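Local coordinates for protein BONZAI 1 (Arabidopsis thaliana, PDB 6KXT) that restrains cell death and defence responses in the plant and binds phospholipids in a calcium-dependent way, here represented by its second C2 domain, at residues Ile16-Ser21 against Leu36-Ile41; Ser30-Phe35 against Ser95-Val100; Glu108-His111 against Gly116-Phe119. All blocks are in the same frame, centred on the assembly; numbering follows the deposited sequence.

Interaction 1: residues Ile16-Ser21 against Leu36-Ile41; sequences IVFRCS and LVVSKI
Leu36 drives its CD1 methyl against the base of the Phe18 side chain, 3.4 Å from Phe18 CB and 3.5 Å from Phe18 CG, the closest part of the contact in the conformer modelled here. The methyl meets the ring obliquely as well, with Phe18 CD2 3.7 Å from Leu36 CD1. Both side chains leave their strands toward the other sheet, and with CG anti to the carbonyl carbon (chi1 -68° in Phe18, -56° in Leu36) the Leu36 methyl meets CB and the near part of the ring. One face of the Phe18 ring is already taken by its own strand: Ile16 CG2 sits 3.6 Å above the plane, over the ring centre. Strands 13-21 and 34-40 belong to different sheets of the C2 beta-sandwich, and their axes here pass 10.3 Å apart at 126°, so side chains alone join them. Trp64 lies against both Leu36 and Cys20, while Leu135 of strand 133-143 touches Phe18. The packing slackens to either side of the Phe18-Leu36 pair. Val38 brings CG2 no nearer than 4.3 Å to Phe18 CE2, and the other Leu36 methyl, CD2, stays 4.4 Å from Cys20 SG. Arg19 points away from strand 34-40 and remains partly exposed; its NE forms a salt bridge with Asp138 OD1, and the residue makes a cation-pi contact with Phe136.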
loop_
_atom_site.group_PDB
_atom_site.type_symbol
_atom_site.label_atom_id
_atom_site.label_comp_id
_atom_site.label_asym_id
_atom_site.label_seq_id
_atom_site.Cartn_x
_atom_site.Cartn_y
_atom_site.Cartn_z
ATOM N N ILE A 16 -6.206 -0.332 8.320
ATOM C CA ILE A 16 -5.295 -1.350 7.750
ATOM C C ILE A 16 -3.932 -1.244 8.387
ATOM O O ILE A 16 -3.362 -0.138 8.473
ATOM C CB ILE A 16 -5.164 -1.223 6.213
ATOM C CG1 ILE A 16 -6.544 -1.182 5.550
ATOM C CG2 ILE A 16 -4.271 -2.368 5.703
ATOM C CD1 ILE A 16 -6.528 -1.212 4.028
ATOM N N VAL A 17 -3.408 -2.361 8.859
ATOM C CA VAL A 17 -1.990 -2.475 9.298
ATOM C C VAL A 17 -1.285 -3.245 8.180
ATOM O O VAL A 17 -1.617 -4.429 7.919
ATOM C CB VAL A 17 -1.820 -3.151 10.666
ATOM C CG1 VAL A 17 -0.343 -3.455 10.924
ATOM C CG2 VAL A 17 -2.418 -2.304 11.781
ATOM N N PHE A 18 -0.328 -2.616 7.533
ATOM C CA PHE A 18 0.556 -3.179 6.507
ATOM C C PHE A 18 1.876 -3.625 7.104
ATOM O O PHE A 18 2.408 -3.003 8.022
ATOM C CB PHE A 18 0.853 -2.137 5.429
ATOM C CG PHE A 18 -0.322 -1.750 4.569
ATOM C CD1 PHE A 18 -0.799 -2.648 3.622
ATOM C CD2 PHE A 18 -0.885 -0.494 4.632
ATOM C CE1 PHE A 18 -1.811 -2.274 2.742
ATOM C CE2 PHE A 18 -1.893 -0.123 3.744
ATOM C CZ PHE A 18 -2.362 -1.024 2.822
ATOM N N ARG A 19 2.375 -4.725 6.553
ATOM C CA ARG A 19 3.680 -5.293 6.937
ATOM C C ARG A 19 4.410 -5.658 5.653
ATOM O O ARG A 19 3.751 -6.135 4.688
ATOM C CB ARG A 19 3.456 -6.527 7.804
ATOM C CG ARG A 19 4.704 -7.360 8.016
ATOM C CD ARG A 19 4.367 -8.457 9.034
ATOM N NE ARG A 19 3.457 -9.508 8.557
ATOM C CZ ARG A 19 3.852 -10.571 7.883
ATOM N NH1 ARG A 19 5.117 -10.719 7.515
ATOM N NH2 ARG A 19 2.975 -11.509 7.564
ATOM N N CYS A 20 5.727 -5.523 5.601
ATOM C CA CYS A 20 6.536 -6.058 4.510
ATOM C C CYS A 20 7.512 -7.103 5.030
ATOM O O CYS A 20 7.940 -7.005 6.219
ATOM C CB CYS A 20 7.308 -5.006 3.741
ATOM S SG CYS A 20 6.226 -3.786 2.958
ATOM N N SER A 21 7.823 -8.052 4.146
ATOM C CA SER A 21 8.815 -9.119 4.389
ATOM C C SER A 21 9.972 -8.969 3.401
ATOM O O SER A 21 9.702 -8.885 2.201
ATOM C CB SER A 21 8.140 -10.451 4.262
ATOM O OG SER A 21 8.934 -11.480 4.803
ATOM N N LEU A 36 5.159 3.556 3.200
ATOM C CA LEU A 36 4.171 3.226 2.144
ATOM C C LEU A 36 3.349 4.462 1.795
ATOM O O LEU A 36 3.028 5.278 2.691
ATOM C CB LEU A 36 3.170 2.135 2.553
ATOM C CG LEU A 36 3.738 0.812 3.008
ATOM C CD1 LEU A 36 2.597 -0.139 3.373
ATOM C CD2 LEU A 36 4.608 0.224 1.939
ATOM N N VAL A 37 2.995 4.582 0.543
ATOM C CA VAL A 37 2.039 5.602 0.056
ATOM C C VAL A 37 0.933 4.839 -0.669
ATOM O O VAL A 37 1.192 3.992 -1.527
ATOM C CB VAL A 37 2.728 6.597 -0.889
ATOM C CG1 VAL A 37 1.707 7.558 -1.451
ATOM C CG2 VAL A 37 3.878 7.295 -0.159
ATOM N N VAL A 38 -0.312 5.136 -0.301
ATOM C CA VAL A 38 -1.514 4.647 -1.016
ATOM C C VAL A 38 -2.029 5.763 -1.895
ATOM O O VAL A 38 -2.157 6.891 -1.384
ATOM C CB VAL A 38 -2.578 4.186 -0.025
ATOM C CG1 VAL A 38 -3.777 3.651 -0.757
ATOM C CG2 VAL A 38 -2.037 3.103 0.886
ATOM N N SER A 39 -2.238 5.481 -3.161
ATOM C CA SER A 39 -2.662 6.522 -4.133
ATOM C C SER A 39 -3.864 6.048 -4.938
ATOM O O SER A 39 -3.993 4.895 -5.391
ATOM C CB SER A 39 -1.521 6.923 -5.064
ATOM O OG SER A 39 -0.410 7.288 -4.304
ATOM N N LYS A 40 -4.780 7.003 -5.172
ATOM C CA LYS A 40 -6.003 6.797 -5.972
ATOM C C LYS A 40 -5.725 6.995 -7.459
ATOM O O LYS A 40 -5.049 7.949 -7.815
ATOM C CB LYS A 40 -7.076 7.749 -5.445
ATOM C CG LYS A 40 -8.441 7.639 -6.111
ATOM C CD LYS A 40 -9.334 8.802 -5.709
ATOM C CE LYS A 40 -10.809 8.556 -5.934
ATOM N NZ LYS A 40 -11.078 7.995 -7.275
ATOM N N ILE A 41 -6.177 6.076 -8.274
ATOM C CA ILE A 41 -6.033 6.157 -9.749
ATOM C C ILE A 41 -7.034 7.188 -10.303
ATOM O O ILE A 41 -8.225 7.197 -9.920
ATOM C CB ILE A 41 -6.201 4.771 -10.366
ATOM C CG1 ILE A 41 -5.011 3.899 -9.930
ATOM C CG2 ILE A 41 -6.288 4.891 -11.891
ATOM C CD1 ILE A 41 -5.124 2.419 -10.169
#

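Interaction 2: residues Ser30-Phe35 against Ser95-Val100; sequences SKSDPF and SLIGKV
Ile97 reaches with its CD1 methyl for Ser32 and Pro34, which receive it from two separate points on the facing chain. Its CG1 branch stands anti to the carbonyl carbon (chi1 -62°) and runs on nearly extended, so the terminal methyl leads. Ser32 also points toward the contact and presents its hydroxymethyl group to that methyl: Ser32 OG is 3.6 Å and Ser32 CB 3.7 Å from Ile97 CD1. Pro34 offers the flank of its ring, Pro34 CB lying 4.1 Å from Ile97 CD1, a lighter touch. Ser32 lies on the loop leading into strand 34-40, and Ile97 on strand 95-102 at the edge of the four-stranded sheet of the C2 sandwich, with strand 81-87 running between the two strands. A classic beta bulge sets Ile97 and Gly98 against the single residue Cys85. Nearby, Asp33 OD1 accepts from the backbone N of Asn58, and Asp33 N donates to Asp87 OD1. The loop carrying Asp33, and Asp87 at the end of strand 81-87, lie at the end of the sandwich where C2 domains usually bind calcium, consistent with the protein's calcium-dependent lipid binding. Across these two segments the meeting is van der Waals in kind: a methyl abuts a serine hydroxymethyl and a proline ring without a directional bond, so the fit probably rests on shape more than on polarity.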
loop_
_atom_site.group_PDB
_atom_site.type_symbol
_atom_site.label_atom_id
_atom_site.label_comp_id
_atom_site.label_asym_id
_atom_site.label_seq_id
_atom_site.Cartn_x
_atom_site.Cartn_y
_atom_site.Cartn_z
ATOM N N SER A 30 23.178 1.672 1.569
ATOM C CA SER A 30 22.510 1.902 2.858
ATOM C C SER A 30 21.197 1.110 2.920
ATOM O O SER A 30 20.546 0.855 1.881
ATOM C CB SER A 30 22.289 3.369 3.114
ATOM O OG SER A 30 21.373 3.884 2.159
ATOM N N LYS A 31 20.847 0.664 4.110
ATOM C CA LYS A 31 19.581 -0.057 4.309
ATOM C C LYS A 31 18.439 0.900 3.981
ATOM O O LYS A 31 18.519 2.115 4.292
ATOM C CB LYS A 31 19.592 -0.505 5.767
ATOM C CG LYS A 31 18.655 -1.598 6.169
ATOM C CD LYS A 31 18.861 -2.057 7.627
ATOM C CE LYS A 31 20.145 -2.796 7.918
ATOM N NZ LYS A 31 20.048 -3.473 9.242
ATOM N N SER A 32 17.341 0.373 3.483
ATOM C CA SER A 32 16.107 1.167 3.295
ATOM C C SER A 32 15.559 1.716 4.604
ATOM O O SER A 32 15.603 1.064 5.629
ATOM C CB SER A 32 15.078 0.318 2.606
ATOM O OG SER A 32 15.478 -0.032 1.271
ATOM N N ASP A 33 15.002 2.915 4.478
ATOM C CA ASP A 33 14.136 3.550 5.491
ATOM C C ASP A 33 12.731 3.622 4.913
ATOM O O ASP A 33 12.334 4.637 4.355
ATOM C CB ASP A 33 14.627 4.952 5.828
ATOM C CG ASP A 33 16.081 4.951 6.259
ATOM O OD1 ASP A 33 16.397 4.245 7.226
ATOM O OD2 ASP A 33 16.891 5.716 5.629
ATOM N N PRO A 34 11.968 2.507 4.967
ATOM C CA PRO A 34 10.764 2.424 4.178
ATOM C C PRO A 34 9.524 3.087 4.792
ATOM O O PRO A 34 9.363 3.170 5.984
ATOM C CB PRO A 34 10.511 0.914 4.107
ATOM C CG PRO A 34 11.061 0.399 5.400
ATOM C CD PRO A 34 12.283 1.263 5.648
ATOM N N PHE A 35 8.698 3.536 3.878
ATOM C CA PHE A 35 7.327 3.991 4.121
ATOM C C PHE A 35 6.477 3.571 2.930
ATOM O O PHE A 35 6.991 3.200 1.838
ATOM C CB PHE A 35 7.311 5.520 4.336
ATOM C CG PHE A 35 7.638 6.402 3.166
ATOM C CD1 PHE A 35 8.944 6.558 2.739
ATOM C CD2 PHE A 35 6.645 7.056 2.451
ATOM C CE1 PHE A 35 9.259 7.359 1.658
ATOM C CE2 PHE A 35 6.962 7.907 1.391
ATOM C CZ PHE A 35 8.267 8.039 0.988
ATOM N N SER A 95 13.527 6.762 -3.144
ATOM C CA SER A 95 13.677 5.723 -4.190
ATOM C C SER A 95 12.619 4.639 -4.048
ATOM O O SER A 95 12.211 4.312 -2.929
ATOM C CB SER A 95 15.022 5.136 -4.230
ATOM O OG SER A 95 15.407 4.656 -2.959
ATOM N N LEU A 96 12.165 4.164 -5.187
ATOM C CA LEU A 96 11.130 3.110 -5.242
ATOM C C LEU A 96 11.701 1.771 -4.803
ATOM O O LEU A 96 12.718 1.309 -5.378
ATOM C CB LEU A 96 10.582 3.023 -6.659
ATOM C CG LEU A 96 9.412 2.063 -6.850
ATOM C CD1 LEU A 96 8.229 2.434 -5.976
ATOM C CD2 LEU A 96 9.029 2.050 -8.318
ATOM N N ILE A 97 11.045 1.167 -3.825
ATOM C CA ILE A 97 11.337 -0.215 -3.385
ATOM C C ILE A 97 10.405 -1.190 -4.101
ATOM O O ILE A 97 10.900 -2.227 -4.546
ATOM C CB ILE A 97 11.273 -0.301 -1.851
ATOM C CG1 ILE A 97 12.326 0.590 -1.134
ATOM C CG2 ILE A 97 11.321 -1.760 -1.427
ATOM C CD1 ILE A 97 12.103 0.735 0.366
ATOM N N GLY A 98 9.113 -0.887 -4.231
ATOM C CA GLY A 98 8.207 -1.843 -4.891
ATOM C C GLY A 98 6.798 -1.291 -4.974
ATOM O O GLY A 98 6.463 -0.387 -4.213
ATOM N N LYS A 99 6.038 -1.836 -5.920
ATOM C CA LYS A 99 4.664 -1.415 -6.215
ATOM C C LYS A 99 3.746 -2.628 -6.158
ATOM O O LYS A 99 4.077 -3.747 -6.612
ATOM C CB LYS A 99 4.663 -0.888 -7.663
ATOM C CG LYS A 99 3.347 -0.398 -8.173
ATOM C CD LYS A 99 3.509 0.176 -9.567
ATOM C CE LYS A 99 2.216 0.870 -9.925
ATOM N NZ LYS A 99 2.249 1.314 -11.320
ATOM N N VAL A 100 2.543 -2.366 -5.671
ATOM C CA VAL A 100 1.362 -3.265 -5.732
ATOM C C VAL A 100 0.157 -2.468 -6.260
ATOM O O VAL A 100 0.086 -1.264 -6.001
ATOM C CB VAL A 100 1.157 -3.813 -4.303
ATOM C CG1 VAL A 100 -0.251 -4.293 -4.026
ATOM C CG2 VAL A 100 2.237 -4.868 -3.991
#

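Interaction 3: residues Glu108-His111 against Gly116-Phe119; sequences EKLH and GINF
Leu110 has CG anti to its carbonyl carbon (chi1 -69°) and CD1 extended beyond it (chi2 168°), an arrangement that carries both methyls from the helix toward the start of the next strand. Ile117 meets it with the CG2 branch, lodged between its backbone N and carbonyl carbon, while CG1 extends anti to that N (chi1 177°). Leu110 CD1 lies 3.8 Å from Ile117 CG2 and 4.1 Å from Ile117 CB, the two side chains passing at a slant. The other methyl rests against main chain: Leu110 CD2 is 3.8 Å from Gly116 O and 4.0 Å from Gly116 C. Helix 104-113 here connects the two sheets of the C2 sandwich, following strand 95-102 of one and leading by a short turn into strand 117-121 of the other. With an alanine in place of Leu110, both methyls go, and Ile117 CG2 would probably lose its apolar partner on the helix while a gap opened beside the Gly116 carbonyl. Ile117 also packs on Val100, Lys102 and Leu135. On the helix, Glu108 OE1 forms a salt bridge with Lys77 NZ, and His111 ND1 is hydrogen-bonded to Val137 O.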
loop_
_atom_site.group_PDB
_atom_site.type_symbol
_atom_site.label_atom_id
_atom_site.label_comp_id
_atom_site.label_asym_id
_atom_site.label_seq_id
_atom_site.Cartn_x
_atom_site.Cartn_y
_atom_site.Cartn_z
ATOM N N GLU A 108 -8.461 -7.063 1.755
ATOM C CA GLU A 108 -9.206 -7.861 2.747
ATOM C C GLU A 108 -9.003 -9.345 2.445
ATOM O O GLU A 108 -8.818 -10.105 3.402
ATOM C CB GLU A 108 -10.662 -7.452 2.689
ATOM C CG GLU A 108 -11.524 -8.143 3.719
ATOM C CD GLU A 108 -12.974 -7.646 3.740
ATOM O OE1 GLU A 108 -13.463 -7.248 2.718
ATOM O OE2 GLU A 108 -13.550 -7.693 4.820
ATOM N N LYS A 109 -9.013 -9.745 1.187
ATOM C CA LYS A 109 -8.829 -11.174 0.828
ATOM C C LYS A 109 -7.414 -11.619 1.233
ATOM O O LYS A 109 -7.269 -12.736 1.779
ATOM C CB LYS A 109 -9.162 -11.373 -0.639
ATOM C CG LYS A 109 -10.639 -11.231 -0.981
ATOM C CD LYS A 109 -10.795 -11.204 -2.470
ATOM C CE LYS A 109 -12.233 -11.114 -2.913
ATOM N NZ LYS A 109 -12.835 -9.787 -2.662
ATOM N N LEU A 110 -6.393 -10.799 1.022
ATOM C CA LEU A 110 -5.029 -11.186 1.450
ATOM C C LEU A 110 -5.037 -11.375 2.962
ATOM O O LEU A 110 -4.449 -12.369 3.476
ATOM C CB LEU A 110 -4.009 -10.088 1.113
ATOM C CG LEU A 110 -3.721 -9.884 -0.357
ATOM C CD1 LEU A 110 -2.944 -8.600 -0.555
ATOM C CD2 LEU A 110 -2.974 -11.063 -0.946
ATOM N N HIS A 111 -5.658 -10.480 3.695
ATOM C CA HIS A 111 -5.747 -10.604 5.155
ATOM C C HIS A 111 -6.457 -11.917 5.532
ATOM O O HIS A 111 -5.982 -12.656 6.404
ATOM C CB HIS A 111 -6.461 -9.394 5.682
ATOM C CG HIS A 111 -6.709 -9.514 7.131
ATOM N ND1 HIS A 111 -5.735 -9.560 8.106
ATOM C CD2 HIS A 111 -7.891 -9.703 7.765
ATOM C CE1 HIS A 111 -6.340 -9.748 9.287
ATOM N NE2 HIS A 111 -7.641 -9.831 9.088
ATOM N N GLY A 116 0.570 -13.055 1.288
ATOM C CA GLY A 116 1.144 -11.786 0.846
ATOM C C GLY A 116 0.987 -11.566 -0.654
ATOM O O GLY A 116 0.522 -12.439 -1.383
ATOM N N ILE A 117 1.401 -10.406 -1.073
ATOM C CA ILE A 117 1.479 -10.020 -2.509
ATOM C C ILE A 117 2.925 -9.599 -2.780
ATOM O O ILE A 117 3.404 -8.666 -2.096
ATOM C CB ILE A 117 0.419 -8.966 -2.898
ATOM C CG1 ILE A 117 0.598 -8.554 -4.357
ATOM C CG2 ILE A 117 0.447 -7.712 -2.049
ATOM C CD1 ILE A 117 0.231 -9.605 -5.290
ATOM N N ASN A 118 3.544 -10.205 -3.787
ATOM C CA ASN A 118 4.920 -9.802 -4.130
ATOM C C ASN A 118 4.933 -8.386 -4.729
ATOM O O ASN A 118 4.076 -8.067 -5.565
ATOM C CB ASN A 118 5.582 -10.782 -5.067
ATOM C CG ASN A 118 5.948 -12.063 -4.353
ATOM O OD1 ASN A 118 5.085 -12.839 -3.950
ATOM N ND2 ASN A 118 7.241 -12.334 -4.225
ATOM N N PHE A 119 5.872 -7.572 -4.321
ATOM C CA PHE A 119 6.122 -6.289 -4.981
ATOM C C PHE A 119 6.606 -6.514 -6.407
ATOM O O PHE A 119 7.268 -7.529 -6.680
ATOM C CB PHE A 119 7.152 -5.519 -4.179
ATOM C CG PHE A 119 6.650 -4.844 -2.927
ATOM C CD1 PHE A 119 5.704 -3.839 -2.992
ATOM C CD2 PHE A 119 7.100 -5.187 -1.668
ATOM C CE1 PHE A 119 5.233 -3.175 -1.854
ATOM C CE2 PHE A 119 6.642 -4.530 -0.533
ATOM C CZ PHE A 119 5.698 -3.513 -0.619
#

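Interaction 1 is buried, its centre about 2 Å from that of the chain, and joins the two sheets through apolar side chains. Interaction 2 is also largely buried, but its centre lies about 12 Å out; it ties the loop and start of strand 34-40, which interaction 1 also uses, to the edge strand of the same sheet, and adds a serine. Interaction 3 is a surface contact of a helix with a strand, mixing methyl packing with a backbone carbonyl. Phe119, on the strand segment of interaction 3 though not touching its helix segment, packs against the other two: Phe119 CE2 is 3.6 Å from Cys20 SG, and Phe119 CD1 3.4 Å from Gly98 C.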